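Local coordinates for protein Lys-gingipain W83 (Porphyromonas gingivalis, PDB 4ITC) that is a secreted cysteine protease cutting after lysine, represented here by its K1 cleaved adhesin domain, a calcium-binding beta sandwich from the haemagglutinin region, at residues A94-S99 with R152-T157; A110-T115 with K138-P143. All blocks are in the same frame, centred on the assembly; numbering follows the deposited sequence.

Contact 1. Residues A94-S99 with R152-T157; sequences AVYASS and RHFQST
Tyr-96 and Arg-152 meet through their polar ends. Arg-152 NH1 donates to Tyr-96 OH at 3.0 Å. The hydroxyl oxygen lies at the edge of the guanidinium, close to its plane, and the N-H points at it with an angle of 152°. The two flat groups are turned 48° from each other. Closer to the backbone than the hydroxyl, Tyr-96 CE1 rests against Arg-152 CD at 3.6 Å. Arg-152 gets there with an extended side chain whose CG is anti to the backbone N (chi1 -172°). Phe-154 adds a lid. Its CD2 stands 3.5 Å above the centre of the guanidinium plane. At the ring edge, Phe-154 CE1 touches Ala-94 CB at 3.6 Å.

The backbones carry this cluster as neighbouring strands of the five-stranded antiparallel sheet, one layer of the beta sandwich. Ala-94 and Arg-152 form a hydrogen-bonded antiparallel pair. Ala-94 N reaches Arg-152 O at 3.0 Å, and Arg-152 N reaches Ala-94 O at 2.9 Å. Their side chains therefore emerge on the same face of the sheet, where the rings of Tyr-96 and Phe-154 also lie.

Further out, Arg-152 NE forms a salt bridge with Asp-61, which helps fix how the guanidinium is turned. His-92 packs edge-to-face with Phe-154. On the other face, Val-95 packs against Leu-77 and Phe-79 of strand 75-83.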
loop_
_atom_site.group_PDB
_atom_site.type_symbol
_atom_site.label_atom_id
_atom_site.label_comp_id
_atom_site.label_asym_id
_atom_site.label_seq_id
_atom_site.Cartn_x
_atom_site.Cartn_y
_atom_site.Cartn_z
ATOM N N ALA A 94 -3.218 4.131 5.452
ATOM C CA ALA A 94 -4.602 4.522 5.146
ATOM C C ALA A 94 -4.782 4.527 3.641
ATOM O O ALA A 94 -3.805 4.653 2.907
ATOM C CB ALA A 94 -4.967 5.868 5.766
ATOM N N VAL A 95 -6.029 4.374 3.191
ATOM C CA VAL A 95 -6.419 4.499 1.819
ATOM C C VAL A 95 -7.384 5.657 1.701
ATOM O O VAL A 95 -8.336 5.767 2.519
ATOM C CB VAL A 95 -7.122 3.206 1.328
ATOM C CG1 VAL A 95 -7.626 3.317 -0.083
ATOM C CG2 VAL A 95 -6.224 2.002 1.512
ATOM N N TYR A 96 -7.166 6.538 0.716
ATOM C CA TYR A 96 -7.959 7.754 0.522
ATOM C C TYR A 96 -8.481 7.816 -0.887
ATOM O O TYR A 96 -7.842 7.267 -1.790
ATOM C CB TYR A 96 -7.082 9.039 0.680
ATOM C CG TYR A 96 -6.407 9.189 2.025
ATOM C CD1 TYR A 96 -5.211 8.542 2.310
ATOM C CD2 TYR A 96 -6.977 9.992 3.016
ATOM C CE1 TYR A 96 -4.598 8.694 3.548
ATOM C CE2 TYR A 96 -6.372 10.142 4.242
ATOM C CZ TYR A 96 -5.177 9.515 4.510
ATOM O OH TYR A 96 -4.554 9.671 5.744
ATOM N N ALA A 97 -9.585 8.535 -1.064
ATOM C CA ALA A 97 -10.103 8.909 -2.373
ATOM C C ALA A 97 -10.021 10.415 -2.514
ATOM O O ALA A 97 -10.297 11.152 -1.569
ATOM C CB ALA A 97 -11.541 8.428 -2.586
ATOM N N SER A 98 -9.620 10.870 -3.682
ATOM C CA SER A 98 -9.779 12.259 -4.054
ATOM C C SER A 98 -10.698 12.388 -5.259
ATOM O O SER A 98 -10.594 11.610 -6.194
ATOM C CB SER A 98 -8.431 12.854 -4.400
ATOM O OG SER A 98 -8.571 14.099 -5.055
ATOM N N SER A 99 -11.557 13.410 -5.210
ATOM C CA SER A 99 -12.403 13.800 -6.322
ATOM C C SER A 99 -11.791 14.884 -7.200
ATOM O O SER A 99 -12.322 15.160 -8.302
ATOM C CB SER A 99 -13.763 14.310 -5.804
ATOM O OG SER A 99 -13.626 15.460 -4.998
ATOM N N ARG A 152 -1.327 5.343 1.644
ATOM C CA ARG A 152 -0.427 6.179 2.396
ATOM C C ARG A 152 0.161 5.392 3.545
ATOM O O ARG A 152 -0.563 4.871 4.392
ATOM C CB ARG A 152 -1.176 7.371 2.976
ATOM C CG ARG A 152 -0.320 8.434 3.640
ATOM C CD ARG A 152 -1.210 9.488 4.302
ATOM N NE ARG A 152 -0.393 10.484 4.976
ATOM C CZ ARG A 152 -0.851 11.380 5.808
ATOM N NH1 ARG A 152 -2.135 11.403 6.137
ATOM N NH2 ARG A 152 0.002 12.253 6.331
ATOM N N HIS A 153 1.486 5.293 3.579
ATOM C CA HIS A 153 2.232 4.689 4.710
ATOM C C HIS A 153 2.741 5.801 5.574
ATOM O O HIS A 153 3.552 6.582 5.124
ATOM C CB HIS A 153 3.387 3.862 4.169
ATOM C CG HIS A 153 4.154 3.131 5.212
ATOM N ND1 HIS A 153 5.463 2.727 5.023
ATOM C CD2 HIS A 153 3.765 2.604 6.386
ATOM C CE1 HIS A 153 5.858 2.026 6.070
ATOM N NE2 HIS A 153 4.844 1.947 6.918
ATOM N N PHE A 154 2.220 5.896 6.798
ATOM C CA PHE A 154 2.468 7.081 7.637
ATOM C C PHE A 154 2.208 6.716 9.075
ATOM O O PHE A 154 1.689 5.643 9.346
ATOM C CB PHE A 154 1.619 8.321 7.207
ATOM C CG PHE A 154 0.151 8.232 7.577
ATOM C CD1 PHE A 154 -0.662 7.222 7.074
ATOM C CD2 PHE A 154 -0.406 9.149 8.429
ATOM C CE1 PHE A 154 -1.982 7.134 7.420
ATOM C CE2 PHE A 154 -1.750 9.069 8.773
ATOM C CZ PHE A 154 -2.523 8.041 8.294
ATOM N N GLN A 155 2.564 7.614 9.998
ATOM C CA GLN A 155 2.407 7.333 11.459
ATOM C C GLN A 155 2.940 5.942 11.792
ATOM O O GLN A 155 2.308 5.148 12.525
ATOM C CB GLN A 155 0.963 7.514 11.929
ATOM C CG GLN A 155 0.610 8.985 11.984
ATOM C CD GLN A 155 -0.855 9.262 12.270
ATOM O OE1 GLN A 155 -1.614 8.382 12.673
ATOM N NE2 GLN A 155 -1.248 10.495 12.064
ATOM N N SER A 156 4.088 5.641 11.172
ATOM C CA SER A 156 4.757 4.360 11.289
ATOM C C SER A 156 6.230 4.625 11.533
ATOM O O SER A 156 6.831 5.567 10.984
ATOM C CB SER A 156 4.625 3.525 10.001
ATOM O OG SER A 156 3.268 3.192 9.747
ATOM N N THR A 157 6.819 3.833 12.408
ATOM C CA THR A 157 8.279 3.909 12.554
ATOM C C THR A 157 8.813 2.641 13.210
ATOM O O THR A 157 8.155 2.017 14.060
ATOM C CB THR A 157 8.673 5.167 13.363
ATOM O OG1 THR A 157 10.088 5.349 13.296
ATOM C CG2 THR A 157 8.281 5.010 14.849
#

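Contact 2. Residues A110-T115 with K138-P143; sequences ALLEET and KTVDLP
Leu-111 lies across Val-140 at about a right angle. Leu-111 CB presses on Val-140 CG1 at 3.5 Å, tighter than usual for two carbons. The CG of Leu-111, anti to its carbonyl carbon (chi1 -52°), sends the side chain toward 138-143. Its two methyls then take different partners. CD1 of Leu-111 meets Leu-142 CD2 at 3.6 Å, again with the side chains crossed. CD2 of Leu-111 reaches tip to tip toward Pro-143 CD at 4.0 Å.

Leu-112 uses the other branch of Val-140. Leu-112 CD2 sits 3.8 Å from Val-140 CG2, the two side chains at a slant. The same Leu-112 methyl also lies across the base of Lys-138, 3.9 Å from its CB.

Beyond this apolar patch, Glu-114 and Lys-138 approach from opposite directions. Lys-138 bends at chi2 (-67°) and then runs straight to its amine. NZ of Lys-138 makes a salt bridge with Glu-114 OE1 at 2.9 Å, using the syn lone pair of that oxygen. A weak bond from Tyr-93 OH reaches the same oxygen.

Two residues, Leu-111 and Leu-112, stand opposite the single Val-95, which makes a classic beta bulge at the corner where the chain turns. The axes of 112-115 and 138-142 come within 9.6 Å, with their directions 153° apart, roughly antiparallel. They belong to the two facing sheets of the sandwich: 138-142 pairs with strand 75-83, while 112-115 is on the outer edge beside strand 92-98.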
loop_
_atom_site.group_PDB
_atom_site.type_symbol
_atom_site.label_atom_id
_atom_site.label_comp_id
_atom_site.label_asym_id
_atom_site.label_seq_id
_atom_site.Cartn_x
_atom_site.Cartn_y
_atom_site.Cartn_z
ATOM N N ALA A 110 -10.255 9.516 4.303
ATOM C CA ALA A 110 -9.705 8.195 4.639
ATOM C C ALA A 110 -10.820 7.210 4.634
ATOM O O ALA A 110 -11.712 7.249 5.519
ATOM C CB ALA A 110 -8.987 8.128 5.975
ATOM N N LEU A 111 -10.764 6.319 3.667
ATOM C CA LEU A 111 -11.759 5.260 3.507
ATOM C C LEU A 111 -11.501 4.073 4.389
ATOM O O LEU A 111 -12.429 3.332 4.751
ATOM C CB LEU A 111 -11.803 4.806 2.038
ATOM C CG LEU A 111 -11.986 5.904 0.960
ATOM C CD1 LEU A 111 -11.954 5.291 -0.423
ATOM C CD2 LEU A 111 -13.266 6.678 1.164
ATOM N N LEU A 112 -10.228 3.834 4.678
ATOM C CA LEU A 112 -9.731 2.718 5.462
ATOM C C LEU A 112 -8.453 3.204 6.150
ATOM O O LEU A 112 -7.646 3.854 5.530
ATOM C CB LEU A 112 -9.448 1.493 4.582
ATOM C CG LEU A 112 -8.848 0.257 5.255
ATOM C CD1 LEU A 112 -9.674 -0.207 6.417
ATOM C CD2 LEU A 112 -8.761 -0.881 4.249
ATOM N N GLU A 113 -8.316 2.954 7.435
ATOM C CA GLU A 113 -7.098 3.313 8.152
ATOM C C GLU A 113 -6.884 2.277 9.226
ATOM O O GLU A 113 -7.804 2.003 10.028
ATOM C CB GLU A 113 -7.207 4.712 8.752
ATOM C CG GLU A 113 -5.995 5.086 9.578
ATOM C CD GLU A 113 -5.848 6.553 9.923
ATOM O OE1 GLU A 113 -6.758 7.370 9.597
ATOM O OE2 GLU A 113 -4.818 6.895 10.540
ATOM N N GLU A 114 -5.698 1.677 9.288
ATOM C CA GLU A 114 -5.433 0.631 10.249
ATOM C C GLU A 114 -3.967 0.409 10.482
ATOM O O GLU A 114 -3.118 0.841 9.684
ATOM C CB GLU A 114 -6.091 -0.682 9.830
ATOM C CG GLU A 114 -5.446 -1.379 8.664
ATOM C CD GLU A 114 -6.130 -2.702 8.283
ATOM O OE1 GLU A 114 -5.448 -3.540 7.649
ATOM O OE2 GLU A 114 -7.323 -2.894 8.635
ATOM N N THR A 115 -3.669 -0.243 11.595
ATOM C CA THR A 115 -2.320 -0.749 11.885
ATOM C C THR A 115 -2.370 -2.262 11.749
ATOM O O THR A 115 -3.231 -2.940 12.336
ATOM C CB THR A 115 -1.843 -0.330 13.295
ATOM O OG1 THR A 115 -1.888 1.096 13.429
ATOM C CG2 THR A 115 -0.393 -0.803 13.566
ATOM N N LYS A 138 -8.313 -6.618 1.516
ATOM C CA LYS A 138 -9.141 -5.506 1.986
ATOM C C LYS A 138 -10.074 -5.099 0.845
ATOM O O LYS A 138 -9.725 -5.190 -0.329
ATOM C CB LYS A 138 -8.272 -4.291 2.359
ATOM C CG LYS A 138 -7.118 -4.561 3.308
ATOM C CD LYS A 138 -7.565 -4.955 4.693
ATOM C CE LYS A 138 -6.411 -5.539 5.468
ATOM N NZ LYS A 138 -6.874 -5.892 6.838
ATOM N N THR A 139 -11.271 -4.684 1.225
ATOM C CA THR A 139 -12.300 -4.245 0.279
ATOM C C THR A 139 -12.832 -2.922 0.758
ATOM O O THR A 139 -13.202 -2.773 1.941
ATOM C CB THR A 139 -13.496 -5.238 0.264
ATOM O OG1 THR A 139 -13.003 -6.507 -0.108
ATOM C CG2 THR A 139 -14.523 -4.818 -0.754
ATOM N N VAL A 140 -12.795 -1.953 -0.149
ATOM C CA VAL A 140 -13.135 -0.549 0.136
ATOM C C VAL A 140 -14.109 -0.016 -0.902
ATOM O O VAL A 140 -13.883 -0.157 -2.077
ATOM C CB VAL A 140 -11.846 0.321 0.088
ATOM C CG1 VAL A 140 -12.173 1.767 0.376
ATOM C CG2 VAL A 140 -10.811 -0.227 1.086
ATOM N N ASP A 141 -15.205 0.608 -0.477
ATOM C CA ASP A 141 -16.124 1.255 -1.416
ATOM C C ASP A 141 -15.576 2.623 -1.775
ATOM O O ASP A 141 -15.139 3.391 -0.904
ATOM C CB ASP A 141 -17.515 1.360 -0.787
ATOM C CG ASP A 141 -18.188 -0.022 -0.668
ATOM O OD1 ASP A 141 -18.180 -0.765 -1.675
ATOM O OD2 ASP A 141 -18.667 -0.391 0.426
ATOM N N LEU A 142 -15.609 2.947 -3.070
ATOM C CA LEU A 142 -15.099 4.216 -3.556
ATOM C C LEU A 142 -16.279 5.125 -3.872
ATOM O O LEU A 142 -17.190 4.724 -4.573
ATOM C CB LEU A 142 -14.271 4.026 -4.807
ATOM C CG LEU A 142 -13.058 3.099 -4.683
ATOM C CD1 LEU A 142 -12.265 3.001 -5.967
ATOM C CD2 LEU A 142 -12.151 3.598 -3.570
ATOM N N PRO A 143 -16.306 6.309 -3.295
ATOM C CA PRO A 143 -17.439 7.213 -3.586
ATOM C C PRO A 143 -17.569 7.586 -5.059
ATOM O O PRO A 143 -16.596 7.610 -5.852
ATOM C CB PRO A 143 -17.098 8.461 -2.766
ATOM C CG PRO A 143 -16.146 8.013 -1.718
ATOM C CD PRO A 143 -15.383 6.862 -2.273
#

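Contact 1 pairs two strands within one sheet, while contact 2 packs that sheet against the opposite one. They share the sheet through strands 92-98 and 109-115, which are neighbours in it. Their centres are about 10 Å apart, and both segments of contact 2 fall between the two segments of contact 1 in sequence. Val-95 O lies 2.7 Å from Leu-111 N, and Val-95 N lies 2.9 Å from Leu-112 O, both probable hydrogen bonds. At contact 1, the side chain of Phe-154 is about 9 Å from a bound calcium and about 8 Å from that of Asp-22, a calcium ligand. At contact 2, the side chain of Pro-143 is about 8 Å from a bound guanidine.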